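Structural protein VP1 (Trichodysplasia spinulosa-associated polyomavirus, PDB 4U60) forms the pentameric coat units of the viral capsid and binds sialylated glycans such as the GM1 oligosaccharide. Local coordinates at residues T24-L29 and Y268-L273. Sequence-based numbering, arbitrary orientation.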
ATOM      1  N   THR C  24      -0.626  12.419  33.563  1.00 25.29           N
ATOM      2  CA  THR C  24      -1.085  11.577  32.479  1.00 24.06           C
ATOM      3  C   THR C  24      -2.520  11.190  32.750  1.00 23.71           C
ATOM      4  O   THR C  24      -2.936  11.045  33.911  1.00 25.37           O
ATOM      5  CB  THR C  24      -0.234  10.312  32.334  1.00 24.64           C
ATOM      6  OG1 THR C  24      -0.360   9.532  33.520  1.00 26.36           O
ATOM      7  CG2 THR C  24       1.229  10.660  32.126  1.00 25.45           C
ATOM      8  N   ILE C  25      -3.275  11.032  31.673  1.00 21.96           N
ATOM      9  CA  ILE C  25      -4.651  10.600  31.748  1.00 21.54           C
ATOM     10  C   ILE C  25      -4.756   9.346  30.893  1.00 20.36           C
ATOM     11  O   ILE C  25      -4.342   9.338  29.730  1.00 19.42           O
ATOM     12  CB  ILE C  25      -5.601  11.680  31.178  1.00 21.11           C
ATOM     13  CG1 ILE C  25      -5.626  12.903  32.096  1.00 22.62           C
ATOM     14  CG2 ILE C  25      -7.009  11.121  30.936  1.00 20.58           C
ATOM     15  CD1 ILE C  25      -6.202  12.650  33.470  1.00 23.75           C
ATOM     16  N   GLU C  26      -5.327   8.306  31.468  1.00 20.35           N
ATOM     17  CA  GLU C  26      -5.547   7.070  30.763  1.00 20.09           C
ATOM     18  C   GLU C  26      -7.039   6.781  30.775  1.00 19.30           C
ATOM     19  O   GLU C  26      -7.706   6.921  31.800  1.00 19.91           O
ATOM     20  CB  GLU C  26      -4.750   5.983  31.476  1.00 22.09           C
ATOM     21  CG  GLU C  26      -4.787   4.634  30.835  1.00 23.11           C
ATOM     22  CD  GLU C  26      -3.945   3.640  31.612  1.00 25.11           C
ATOM     23  OE1 GLU C  26      -3.030   3.048  31.018  1.00 27.29           O
ATOM     24  OE2 GLU C  26      -4.177   3.450  32.824  1.00 27.29           O
ATOM     25  N   LEU C  27      -7.574   6.400  29.629  1.00 18.02           N
ATOM     26  CA  LEU C  27      -8.984   6.040  29.541  1.00 17.75           C
ATOM     27  C   LEU C  27      -9.221   5.161  28.347  1.00 16.45           C
ATOM     28  O   LEU C  27      -8.360   5.024  27.484  1.00 15.91           O
ATOM     29  CB  LEU C  27      -9.864   7.279  29.426  1.00 18.18           C
ATOM     30  CG  LEU C  27      -9.817   7.991  28.076  1.00 17.50           C
ATOM     31  CD1 LEU C  27     -11.138   8.648  27.705  1.00 17.83           C
ATOM     32  CD2 LEU C  27      -8.708   9.041  28.097  1.00 18.08           C
ATOM     33  N   TYR C  28     -10.396   4.553  28.308  1.00 16.04           N
ATOM     34  CA  TYR C  28     -10.872   3.894  27.095  1.00 15.02           C
ATOM     35  C   TYR C  28     -12.286   4.376  26.823  1.00 14.85           C
ATOM     36  O   TYR C  28     -12.998   4.843  27.742  1.00 15.74           O
ATOM     37  CB  TYR C  28     -10.817   2.350  27.220  1.00 15.37           C
ATOM     38  CG  TYR C  28     -11.722   1.811  28.313  1.00 16.14           C
ATOM     39  CD1 TYR C  28     -13.058   1.506  28.057  1.00 15.96           C
ATOM     40  CD2 TYR C  28     -11.261   1.667  29.608  1.00 17.28           C
ATOM     41  CE1 TYR C  28     -13.899   1.050  29.071  1.00 17.12           C
ATOM     42  CE2 TYR C  28     -12.092   1.221  30.631  1.00 18.31           C
ATOM     43  CZ  TYR C  28     -13.420   0.919  30.354  1.00 18.23           C
ATOM     44  OH  TYR C  28     -14.232   0.478  31.383  1.00 20.27           O
ATOM     45  N   LEU C  29     -12.682   4.289  25.560  1.00 14.11           N
ATOM     46  CA  LEU C  29     -14.051   4.541  25.156  1.00 14.33           C
ATOM     47  C   LEU C  29     -14.599   3.321  24.433  1.00 14.01           C
ATOM     48  O   LEU C  29     -14.009   2.846  23.467  1.00 13.74           O
ATOM     49  CB  LEU C  29     -14.133   5.762  24.238  1.00 14.31           C
ATOM     50  CG  LEU C  29     -13.779   7.096  24.909  1.00 15.03           C
ATOM     51  CD1 LEU C  29     -13.705   8.185  23.852  1.00 15.06           C
ATOM     52  CD2 LEU C  29     -14.776   7.465  26.002  1.00 16.13           C
ATOM     53  N   TYR C 268      -8.348   2.812  23.291  1.00 11.98           N
ATOM     54  CA  TYR C 268      -7.611   3.195  24.482  1.00 12.89           C
ATOM     55  C   TYR C 268      -6.786   4.442  24.218  1.00 12.81           C
ATOM     56  O   TYR C 268      -6.307   4.644  23.106  1.00 12.11           O
ATOM     57  CB  TYR C 268      -6.681   2.041  24.842  1.00 13.68           C
ATOM     58  CG  TYR C 268      -5.625   2.400  25.855  1.00 14.76           C
ATOM     59  CD1 TYR C 268      -5.891   2.320  27.217  1.00 15.58           C
ATOM     60  CD2 TYR C 268      -4.361   2.815  25.452  1.00 15.28           C
ATOM     61  CE1 TYR C 268      -4.917   2.650  28.169  1.00 16.07           C
ATOM     62  CE2 TYR C 268      -3.384   3.140  26.385  1.00 15.94           C
ATOM     63  CZ  TYR C 268      -3.663   3.044  27.739  1.00 16.28           C
ATOM     64  OH  TYR C 268      -2.695   3.354  28.669  1.00 18.12           O
ATOM     65  N   PHE C 269      -6.609   5.265  25.248  1.00 13.00           N
ATOM     66  CA  PHE C 269      -5.813   6.478  25.169  1.00 13.33           C
ATOM     67  C   PHE C 269      -4.943   6.644  26.401  1.00 14.22           C
ATOM     68  O   PHE C 269      -5.408   6.439  27.518  1.00 14.40           O
ATOM     69  CB  PHE C 269      -6.699   7.733  25.106  1.00 13.39           C
ATOM     70  CG  PHE C 269      -7.718   7.745  24.003  1.00 12.85           C
ATOM     71  CD1 PHE C 269      -8.949   7.126  24.181  1.00 13.02           C
ATOM     72  CD2 PHE C 269      -7.485   8.450  22.819  1.00 13.14           C
ATOM     73  CE1 PHE C 269      -9.925   7.185  23.203  1.00 13.11           C
ATOM     74  CE2 PHE C 269      -8.466   8.481  21.827  1.00 13.12           C
ATOM     75  CZ  PHE C 269      -9.671   7.838  22.042  1.00 12.69           C
ATOM     76  N   ASN C 270      -3.707   7.066  26.180  1.00 14.51           N
ATOM     77  CA  ASN C 270      -2.821   7.510  27.250  0.50 15.59           C
ATOM     78  C   ASN C 270      -2.259   8.853  26.824  1.00 15.45           C
ATOM     79  O   ASN C 270      -1.470   8.937  25.886  1.00 15.11           O
ATOM     80  CB  ASN C 270      -1.700   6.495  27.512  0.50 16.38           C
ATOM     81  CG  ASN C 270      -0.841   6.861  28.719  0.50 17.71           C
ATOM     82  OD1 ASN C 270      -0.944   6.246  29.782  0.50 19.09           O
ATOM     83  ND2 ASN C 270       0.006   7.864  28.558  0.50 18.06           N
ATOM     84  N   ILE C 271      -2.692   9.900  27.508  1.00 15.48           N
ATOM     85  CA  ILE C 271      -2.385  11.266  27.124  1.00 15.64           C
ATOM     86  C   ILE C 271      -1.467  11.911  28.158  1.00 16.20           C
ATOM     87  O   ILE C 271      -1.739  11.877  29.358  1.00 16.13           O
ATOM     88  CB  ILE C 271      -3.685  12.086  26.973  1.00 15.73           C
ATOM     89  CG1 ILE C 271      -4.563  11.453  25.891  1.00 15.37           C
ATOM     90  CG2 ILE C 271      -3.364  13.535  26.668  1.00 16.02           C
ATOM     91  CD1 ILE C 271      -6.017  11.828  25.958  1.00 15.76           C
ATOM     92  N   LEU C 272      -0.371  12.475  27.675  1.00 16.33           N
ATOM     93  CA  LEU C 272       0.587  13.189  28.507  1.00 17.80           C
ATOM     94  C   LEU C 272       0.265  14.662  28.460  1.00 17.56           C
ATOM     95  O   LEU C 272       0.103  15.207  27.375  1.00 17.08           O
ATOM     96  CB  LEU C 272       1.996  12.946  27.975  1.00 18.90           C
ATOM     97  CG  LEU C 272       3.120  13.644  28.727  1.00 21.05           C
ATOM     98  CD1 LEU C 272       3.321  12.983  30.074  1.00 22.21           C
ATOM     99  CD2 LEU C 272       4.405  13.619  27.907  1.00 21.88           C
ATOM    100  N   LEU C 273       0.171  15.303  29.630  1.00 18.09           N
ATOM    101  CA  LEU C 273      -0.105  16.747  29.709  1.00 18.44           C
ATOM    102  C   LEU C 273       0.911  17.439  30.578  1.00 19.24           C
ATOM    103  O   LEU C 273       1.504  16.824  31.482  1.00 19.19           O
ATOM    104  CB  LEU C 273      -1.498  17.042  30.265  1.00 18.59           C
ATOM    105  CG  LEU C 273      -2.646  16.397  29.489  1.00 17.81           C
ATOM    106  CD1 LEU C 273      -3.115  15.159  30.236  1.00 17.94           C
ATOM    107  CD2 LEU C 273      -3.809  17.340  29.294  1.00 17.88           C
TER
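With CG anti to the backbone N in both residues (chi1 -176° and 167°), Glu26 and Tyr268 reach each other; the glutamate chain runs on extended past CG, while the tyrosine ring leans along the same face of the sheet. Tyr268 OH donates to Glu26 OE1 in a hydrogen bond modelled at 2.4 Å, so short that its exact geometry is doubtful. The carboxylate carbon lies at the ring edge, in its plane, with the two planes turned 60° apart. This pair runs diagonally across the antiparallel ladder, since Glu26 stands opposite Asn270 and Tyr268 opposite Tyr28. Ile25 and Ile271 exchange two backbone bonds, the one from Ile271 N to Ile25 O spanning 2.8 Å, and Leu27 and Phe269 form the next such pair. Glu26 and Asn270, a non-hydrogen-bonded pair, stand between them. On the face carrying Ile25, Leu27, Phe269 and Ile271, contacts are apolar: Leu27 CD2 rests 3.8 Å from Phe269 CB, and Leu29 CD1 approaches Phe269 CE1 at 4.0 Å. Strands 69-74 and 241-254 supply further apolar partners, including Ile73 and Val244. At the Glu26, Tyr28 and Tyr268 end of the other face, Ser196 of a neighbouring subunit touches Glu26 and Pro195 of that subunit touches Tyr268. Strands 12-29 and 260-279 thus pair in the antiparallel jelly roll of polyomavirus VP1, one face against strands 69-74 and 241-254, the other partly at the subunit interface.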